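Local coordinates for putative enoyl-CoA hydratase/isomerase (PDB 3FDU), which probably acts as an enoyl-CoA hydratase or isomerase of the crotonase family, adding water to or shifting the double bond of acyl-CoA thioesters, at residues R51-R56 against K100-A105; I104-V109 against D122-D127. The protein carries 4 engineered substitutions. One frame throughout, in Å; residues are numbered along the deposited sequence.

In the fold
Both interactions pair parallel strands of one six-stranded sheet, and strand 102-106 serves both: one edge of it takes strand 52-57 in interaction 1, the other takes strand 123-126 in interaction 2, with I104 and A105 common to the two. Each contact is largely buried and turns polar at its ends. Interaction 1 is the larger and the richer in branched aliphatic side chains, which reach helices on both faces of the sheet. Interaction 2 buries less surface, runs out into the turn beyond K107, and meets a second subunit more widely, at D122, L123 and V124, where interaction 1 does so through P101. A further bond joins the two, probably from L102 N to D122 OD2.

Interaction 1 of 2, residues R51-R56 against K100-A105; sequences RVVVLR and KPLIIA. Engineered in segment 51-56: V53 (natural residue Ile).
V53 and L102, V54 and I103, and L55 and I104 face each other across two parallel strands in the central sheet of a crotonase-type fold. V53, an engineered residue that replaces a natural isoleucine, uses both its N and its O: the N donates to P101 O (3.1 Å), while the O accepts from I103 N at 2.8 Å in a nearly straight bond (176°). L55 repeats the pattern, taking I103 O through its N at 2.9 Å.

Beta-branched V52, V54, I103 and I104 suit these extended backbones, and methyls make the tight part of the contact. On the face of L55, that leucine and I104 lie alongside each other and point the same way, CD2 to CD1 at 4.0 Å; L55 CG stands opposite the main-chain nitrogen (chi1 174°), which sets CD2 beside the end of I104. V53 CG1 meets L102 CD1 at 3.9 Å, near L41 and A44 of helix 31-46. On the opposite face V52 CG1 slants across I103 CD1, and helix 188-200 covers V52.

The end at P101 and K100 is buried but polar. P101, which has no N-H to give, sets CD against R51 O at 3.3 Å, and the stretched K100 chain passes the same oxygen. The looser side lies at the partly exposed R51 and R56. Near R56, A105 N reaches L55 O at 3.2 Å, tilted from the carbonyl plane; R56 touches A105 through CB, but its guanidinium leads away to a cation-pi contact with Y189. The chemistry implies a core held by backbone N-H...O hydrogen bonds and methyl packing, its buried K100 ammonium satisfied by V50 O and A44 O.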
ATOM      1  N   ARG A  51     -27.352  -5.241  11.164  1.00 21.78           N
ATOM      2  CA  ARG A  51     -26.253  -4.335  11.512  1.00 21.85           C
ATOM      3  C   ARG A  51     -24.914  -4.711  10.837  1.00 22.05           C
ATOM      4  O   ARG A  51     -24.097  -3.824  10.528  1.00 20.81           O
ATOM      5  CB  ARG A  51     -26.080  -4.318  13.049  1.00 23.85           C
ATOM      6  CG  ARG A  51     -27.288  -3.597  13.744  1.00 25.58           C
ATOM      7  CD  ARG A  51     -27.361  -3.968  15.228  1.00 35.84           C
ATOM      8  NE  ARG A  51     -26.226  -3.335  15.867  1.00 43.54           N
ATOM      9  CZ  ARG A  51     -26.274  -2.180  16.512  1.00 46.87           C
ATOM     10  NH1 ARG A  51     -27.443  -1.554  16.708  1.00 50.10           N
ATOM     11  NH2 ARG A  51     -25.152  -1.689  17.008  1.00 47.72           N
ATOM     12  N   VAL A  52     -24.692  -6.029  10.650  1.00 21.37           N
ATOM     13  CA  VAL A  52     -23.450  -6.568   9.992  1.00 20.96           C
ATOM     14  C   VAL A  52     -23.781  -7.654   8.970  1.00 19.84           C
ATOM     15  O   VAL A  52     -24.677  -8.479   9.179  1.00 19.82           O
ATOM     16  CB  VAL A  52     -22.490  -7.125  11.012  1.00 20.72           C
ATOM     17  CG1 VAL A  52     -21.187  -7.724  10.346  1.00 20.15           C
ATOM     18  CG2 VAL A  52     -22.147  -6.038  12.118  1.00 22.93           C
ATOM     19  N   VAL A  53     -23.088  -7.634   7.832  1.00 18.78           N
ATOM     20  CA  VAL A  53     -23.250  -8.695   6.863  1.00 19.56           C
ATOM     21  C   VAL A  53     -22.013  -9.618   6.810  1.00 19.86           C
ATOM     22  O   VAL A  53     -20.836  -9.152   6.769  1.00 19.51           O
ATOM     23  CB  VAL A  53     -23.556  -8.136   5.430  1.00 18.94           C
ATOM     24  CG1 VAL A  53     -23.769  -9.315   4.421  1.00 16.60           C
ATOM     25  CG2 VAL A  53     -24.806  -7.220   5.466  1.00 20.72           C
ATOM     26  N   VAL A  54     -22.266 -10.918   6.783  1.00 19.84           N
ATOM     27  CA  VAL A  54     -21.184 -11.888   6.578  1.00 20.34           C
ATOM     28  C   VAL A  54     -21.550 -12.593   5.303  1.00 19.98           C
ATOM     29  O   VAL A  54     -22.673 -13.098   5.180  1.00 20.30           O
ATOM     30  CB  VAL A  54     -21.107 -12.948   7.695  1.00 20.07           C
ATOM     31  CG1 VAL A  54     -20.086 -14.063   7.337  1.00 23.65           C
ATOM     32  CG2 VAL A  54     -20.702 -12.304   9.070  1.00 21.80           C
ATOM     33  N   LEU A  55     -20.605 -12.652   4.374  1.00 20.03           N
ATOM     34  CA  LEU A  55     -20.743 -13.382   3.106  1.00 19.93           C
ATOM     35  C   LEU A  55     -19.676 -14.470   3.065  1.00 20.36           C
ATOM     36  O   LEU A  55     -18.503 -14.183   3.297  1.00 17.58           O
ATOM     37  CB  LEU A  55     -20.498 -12.413   1.933  1.00 21.07           C
ATOM     38  CG  LEU A  55     -20.456 -12.990   0.509  1.00 20.36           C
ATOM     39  CD1 LEU A  55     -21.805 -13.494   0.130  1.00 20.92           C
ATOM     40  CD2 LEU A  55     -20.030 -11.870  -0.460  1.00 24.12           C
ATOM     41  N   ARG A  56     -20.078 -15.711   2.762  1.00 19.25           N
ATOM     42  CA  ARG A  56     -19.140 -16.800   2.666  1.00 19.79           C
ATOM     43  C   ARG A  56     -19.757 -17.902   1.843  1.00 20.24           C
ATOM     44  O   ARG A  56     -20.895 -17.785   1.408  1.00 21.63           O
ATOM     45  CB  ARG A  56     -18.822 -17.355   4.055  1.00 18.78           C
ATOM     46  CG  ARG A  56     -20.080 -17.741   4.848  1.00 22.23           C
ATOM     47  CD  ARG A  56     -19.625 -18.352   6.172  1.00 23.56           C
ATOM     48  NE  ARG A  56     -20.687 -18.648   7.117  1.00 28.89           N
ATOM     49  CZ  ARG A  56     -21.444 -19.734   7.077  1.00 32.13           C
ATOM     50  NH1 ARG A  56     -21.308 -20.584   6.075  1.00 33.53           N
ATOM     51  NH2 ARG A  56     -22.353 -19.950   8.023  1.00 32.23           N
ATOM     52  N   LYS A 100     -22.804  -0.709   5.760  1.00 19.23           N
ATOM     53  CA  LYS A 100     -22.601  -1.439   6.993  1.00 19.70           C
ATOM     54  C   LYS A 100     -21.347  -2.321   6.867  1.00 18.91           C
ATOM     55  O   LYS A 100     -20.889  -2.543   5.751  1.00 19.58           O
ATOM     56  CB  LYS A 100     -23.829  -2.331   7.280  1.00 19.03           C
ATOM     57  CG  LYS A 100     -25.118  -1.449   7.526  1.00 21.35           C
ATOM     58  CD  LYS A 100     -26.459  -2.268   7.517  1.00 17.23           C
ATOM     59  CE  LYS A 100     -27.660  -1.285   7.813  1.00 21.62           C
ATOM     60  NZ  LYS A 100     -28.900  -2.150   7.831  1.00 23.50           N
ATOM     61  N   PRO A 101     -20.814  -2.802   8.002  1.00 17.97           N
ATOM     62  CA  PRO A 101     -19.571  -3.580   7.870  1.00 17.79           C
ATOM     63  C   PRO A 101     -19.865  -4.881   7.077  1.00 18.17           C
ATOM     64  O   PRO A 101     -20.921  -5.521   7.291  1.00 17.74           O
ATOM     65  CB  PRO A 101     -19.181  -3.887   9.314  1.00 18.47           C
ATOM     66  CG  PRO A 101     -19.885  -2.706  10.171  1.00 17.70           C
ATOM     67  CD  PRO A 101     -21.215  -2.599   9.412  1.00 17.38           C
ATOM     68  N   LEU A 102     -18.952  -5.231   6.162  1.00 17.58           N
ATOM     69  CA  LEU A 102     -19.035  -6.455   5.316  1.00 16.36           C
ATOM     70  C   LEU A 102     -17.842  -7.353   5.661  1.00 17.81           C
ATOM     71  O   LEU A 102     -16.677  -6.942   5.489  1.00 16.17           O
ATOM     72  CB  LEU A 102     -18.995  -6.096   3.826  1.00 16.51           C
ATOM     73  CG  LEU A 102     -19.054  -7.289   2.832  1.00 19.47           C
ATOM     74  CD1 LEU A 102     -20.332  -8.154   3.042  1.00 17.65           C
ATOM     75  CD2 LEU A 102     -19.022  -6.777   1.389  1.00 18.08           C
ATOM     76  N   ILE A 103     -18.117  -8.552   6.191  1.00 16.56           N
ATOM     77  CA  ILE A 103     -17.066  -9.485   6.501  1.00 17.69           C
ATOM     78  C   ILE A 103     -17.191 -10.654   5.541  1.00 17.77           C
ATOM     79  O   ILE A 103     -18.298 -11.085   5.264  1.00 18.76           O
ATOM     80  CB  ILE A 103     -17.156 -10.010   7.963  1.00 18.16           C
ATOM     81  CG1 ILE A 103     -17.158  -8.837   8.980  1.00 15.37           C
ATOM     82  CG2 ILE A 103     -16.068 -11.063   8.266  1.00 17.32           C
ATOM     83  CD1 ILE A 103     -17.474  -9.297  10.411  1.00 17.22           C
ATOM     84  N   ILE A 104     -16.050 -11.144   5.030  1.00 17.79           N
ATOM     85  CA  ILE A 104     -16.012 -12.324   4.176  1.00 16.94           C
ATOM     86  C   ILE A 104     -15.178 -13.417   4.842  1.00 17.28           C
ATOM     87  O   ILE A 104     -14.102 -13.163   5.443  1.00 17.79           O
ATOM     88  CB  ILE A 104     -15.508 -11.991   2.753  1.00 18.09           C
ATOM     89  CG1 ILE A 104     -16.574 -11.073   2.070  1.00 19.37           C
ATOM     90  CG2 ILE A 104     -15.284 -13.318   1.933  1.00 16.13           C
ATOM     91  CD1 ILE A 104     -16.346 -10.724   0.596  1.00 19.59           C
ATOM     92  N   ALA A 105     -15.642 -14.646   4.735  1.00 16.07           N
ATOM     93  CA  ALA A 105     -14.878 -15.751   5.298  1.00 17.27           C
ATOM     94  C   ALA A 105     -14.566 -16.748   4.180  1.00 17.72           C
ATOM     95  O   ALA A 105     -15.477 -17.196   3.521  1.00 18.55           O
ATOM     96  CB  ALA A 105     -15.701 -16.472   6.445  1.00 17.56           C
TER

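Interaction 2 of 2, residues I104-V109 against D122-D127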
ATOM      1  N   ILE A 104     -16.050 -11.144   5.030  1.00 17.79           N
ATOM      2  CA  ILE A 104     -16.012 -12.324   4.176  1.00 16.94           C
ATOM      3  C   ILE A 104     -15.178 -13.417   4.842  1.00 17.28           C
ATOM      4  O   ILE A 104     -14.102 -13.163   5.443  1.00 17.79           O
ATOM      5  CB  ILE A 104     -15.508 -11.991   2.753  1.00 18.09           C
ATOM      6  CG1 ILE A 104     -16.574 -11.073   2.070  1.00 19.37           C
ATOM      7  CG2 ILE A 104     -15.284 -13.318   1.933  1.00 16.13           C
ATOM      8  CD1 ILE A 104     -16.346 -10.724   0.596  1.00 19.59           C
ATOM      9  N   ALA A 105     -15.642 -14.646   4.735  1.00 16.07           N
ATOM     10  CA  ALA A 105     -14.878 -15.751   5.298  1.00 17.27           C
ATOM     11  C   ALA A 105     -14.566 -16.748   4.180  1.00 17.72           C
ATOM     12  O   ALA A 105     -15.477 -17.196   3.521  1.00 18.55           O
ATOM     13  CB  ALA A 105     -15.701 -16.472   6.445  1.00 17.56           C
ATOM     14  N   VAL A 106     -13.297 -17.117   4.005  1.00 17.52           N
ATOM     15  CA  VAL A 106     -12.902 -17.928   2.847  1.00 18.31           C
ATOM     16  C   VAL A 106     -12.381 -19.309   3.285  1.00 17.59           C
ATOM     17  O   VAL A 106     -11.527 -19.388   4.162  1.00 16.90           O
ATOM     18  CB  VAL A 106     -11.770 -17.199   2.042  1.00 17.61           C
ATOM     19  CG1 VAL A 106     -11.293 -18.033   0.847  1.00 19.56           C
ATOM     20  CG2 VAL A 106     -12.301 -15.858   1.543  1.00 18.32           C
ATOM     21  N   LYS A 107     -12.910 -20.363   2.676  1.00 18.01           N
ATOM     22  CA  LYS A 107     -12.359 -21.729   2.735  1.00 18.30           C
ATOM     23  C   LYS A 107     -12.247 -22.190   1.282  1.00 19.11           C
ATOM     24  O   LYS A 107     -13.025 -21.744   0.419  1.00 17.50           O
ATOM     25  CB  LYS A 107     -13.326 -22.698   3.442  1.00 19.42           C
ATOM     26  CG  LYS A 107     -13.432 -22.557   4.947  1.00 23.28           C
ATOM     27  CD  LYS A 107     -14.379 -23.605   5.543  1.00 22.41           C
ATOM     28  CE  LYS A 107     -14.576 -23.264   6.972  1.00 25.11           C
ATOM     29  NZ  LYS A 107     -15.379 -24.273   7.771  1.00 24.32           N
ATOM     30  N   GLY A 108     -11.276 -23.050   1.012  1.00 17.87           N
ATOM     31  CA  GLY A 108     -11.134 -23.645  -0.298  1.00 18.73           C
ATOM     32  C   GLY A 108     -10.931 -22.631  -1.442  1.00 18.94           C
ATOM     33  O   GLY A 108     -10.254 -21.618  -1.282  1.00 19.09           O
ATOM     34  N   VAL A 109     -11.543 -22.888  -2.590  1.00 19.80           N
ATOM     35  CA  VAL A 109     -11.258 -22.066  -3.794  1.00 20.49           C
ATOM     36  C   VAL A 109     -11.884 -20.670  -3.680  1.00 20.12           C
ATOM     37  O   VAL A 109     -13.039 -20.504  -3.233  1.00 19.69           O
ATOM     38  CB  VAL A 109     -11.649 -22.762  -5.127  1.00 20.19           C
ATOM     39  CG1 VAL A 109     -10.818 -24.114  -5.332  1.00 23.02           C
ATOM     40  CG2 VAL A 109     -13.154 -22.998  -5.210  1.00 21.38           C
ATOM     41  N   ASP A 122     -14.663  -5.149   4.328  1.00 17.26           N
ATOM     42  CA  ASP A 122     -13.860  -4.512   5.369  1.00 18.02           C
ATOM     43  C   ASP A 122     -12.859  -5.431   6.066  1.00 17.62           C
ATOM     44  O   ASP A 122     -11.761  -5.005   6.414  1.00 16.17           O
ATOM     45  CB  ASP A 122     -14.817  -3.906   6.385  1.00 18.95           C
ATOM     46  CG  ASP A 122     -15.805  -2.970   5.717  1.00 19.75           C
ATOM     47  OD1 ASP A 122     -15.328  -2.044   5.026  1.00 21.32           O
ATOM     48  OD2 ASP A 122     -17.032  -3.195   5.823  1.00 21.91           O
ATOM     49  N   LEU A 123     -13.277  -6.680   6.306  1.00 18.24           N
ATOM     50  CA  LEU A 123     -12.468  -7.698   7.019  1.00 18.57           C
ATOM     51  C   LEU A 123     -12.656  -9.038   6.308  1.00 17.25           C
ATOM     52  O   LEU A 123     -13.748  -9.348   5.817  1.00 16.79           O
ATOM     53  CB  LEU A 123     -12.948  -7.874   8.450  1.00 18.49           C
ATOM     54  CG  LEU A 123     -13.144  -6.541   9.199  1.00 21.17           C
ATOM     55  CD1 LEU A 123     -13.891  -6.815  10.473  1.00 24.16           C
ATOM     56  CD2 LEU A 123     -11.794  -5.981   9.411  1.00 20.66           C
ATOM     57  N   VAL A 124     -11.562  -9.777   6.216  1.00 17.17           N
ATOM     58  CA  VAL A 124     -11.558 -11.056   5.573  1.00 16.11           C
ATOM     59  C   VAL A 124     -10.816 -12.074   6.419  1.00 17.72           C
ATOM     60  O   VAL A 124      -9.670 -11.813   6.851  1.00 17.29           O
ATOM     61  CB  VAL A 124     -10.850 -10.982   4.216  1.00 16.28           C
ATOM     62  CG1 VAL A 124     -10.863 -12.363   3.561  1.00 11.72           C
ATOM     63  CG2 VAL A 124     -11.551  -9.972   3.282  1.00 17.35           C
ATOM     64  N   PHE A 125     -11.481 -13.206   6.696  1.00 17.78           N
ATOM     65  CA  PHE A 125     -10.834 -14.295   7.417  1.00 18.29           C
ATOM     66  C   PHE A 125     -10.736 -15.522   6.503  1.00 18.45           C
ATOM     67  O   PHE A 125     -11.638 -15.797   5.719  1.00 19.97           O
ATOM     68  CB  PHE A 125     -11.591 -14.639   8.720  1.00 19.21           C
ATOM     69  CG  PHE A 125     -11.773 -13.448   9.629  1.00 19.75           C
ATOM     70  CD1 PHE A 125     -10.669 -12.915  10.336  1.00 22.47           C
ATOM     71  CD2 PHE A 125     -13.018 -12.821   9.740  1.00 19.25           C
ATOM     72  CE1 PHE A 125     -10.837 -11.778  11.187  1.00 18.90           C
ATOM     73  CE2 PHE A 125     -13.176 -11.731  10.601  1.00 22.06           C
ATOM     74  CZ  PHE A 125     -12.063 -11.212  11.301  1.00 18.29           C
ATOM     75  N   ALA A 126      -9.627 -16.233   6.576  1.00 18.95           N
ATOM     76  CA  ALA A 126      -9.487 -17.458   5.769  1.00 19.55           C
ATOM     77  C   ALA A 126      -8.883 -18.547   6.638  1.00 19.93           C
ATOM     78  O   ALA A 126      -8.251 -18.259   7.671  1.00 19.49           O
ATOM     79  CB  ALA A 126      -8.568 -17.187   4.575  1.00 18.89           C
ATOM     80  N   ASP A 127      -9.040 -19.799   6.220  1.00 20.74           N
ATOM     81  CA  ASP A 127      -8.263 -20.854   6.849  1.00 21.35           C
ATOM     82  C   ASP A 127      -7.217 -21.330   5.824  1.00 21.36           C
ATOM     83  O   ASP A 127      -7.151 -20.782   4.706  1.00 18.43           O
ATOM     84  CB  ASP A 127      -9.177 -21.984   7.405  1.00 21.38           C
ATOM     85  CG  ASP A 127      -9.833 -22.846   6.306  1.00 24.27           C
ATOM     86  OD1 ASP A 127      -9.399 -22.805   5.111  1.00 25.80           O
ATOM     87  OD2 ASP A 127     -10.784 -23.611   6.655  1.00 25.17           O
TER
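I104 and V106 bond to L123, F125 and D127 from one edge of strand 104-106, extending the parallel sheet of the crotonase fold to strand 123-126. I104 N gives its hydrogen to L123 O, 3.0 Å away in the carbonyl plane, and I104 O takes F125 N at 2.9 Å. V106 N then reaches F125 O in the shortest of the four bonds, 2.7 Å. The last, from D127 N to V106 O, is stretched to 3.3 Å and bent to 149° where the strands end. Three of the acceptors have a second, weaker visitor: CA-H groups of V124, A105 and A126 approach the oxygens of I104, F125 and V106 respectively.

The side chains sort by face. V106 and A126 meet CB to CB at 4.1 Å, the small alanine suiting the close approach of the backbones there, and V106 CG2 lies by V124 CG1. On the other face F125 packs on T191 and T195 of helix 188-200, beside A105, whose lone methyl suits its place against Y189 and A192.

Groups not used between the two strands find partners beyond them. V124 N donates to N182 OD1; D122 OD2 forms a salt bridge with K211, while its OD1 bonds Y157 OH of a second subunit. T129 OG1 partners both D127 OD1 and G108 N. K107 makes a cation-pi contact with Y189 and no salt bridge with D127, its NZ staying 4.8 Å from D127 OD2. With D127 CG set between its own N and carbonyl carbon (chi1 71°), the carboxylate turns to the lysine chain, which crosses it at about a right angle, K107 CG 3.3 Å from D127 OD2.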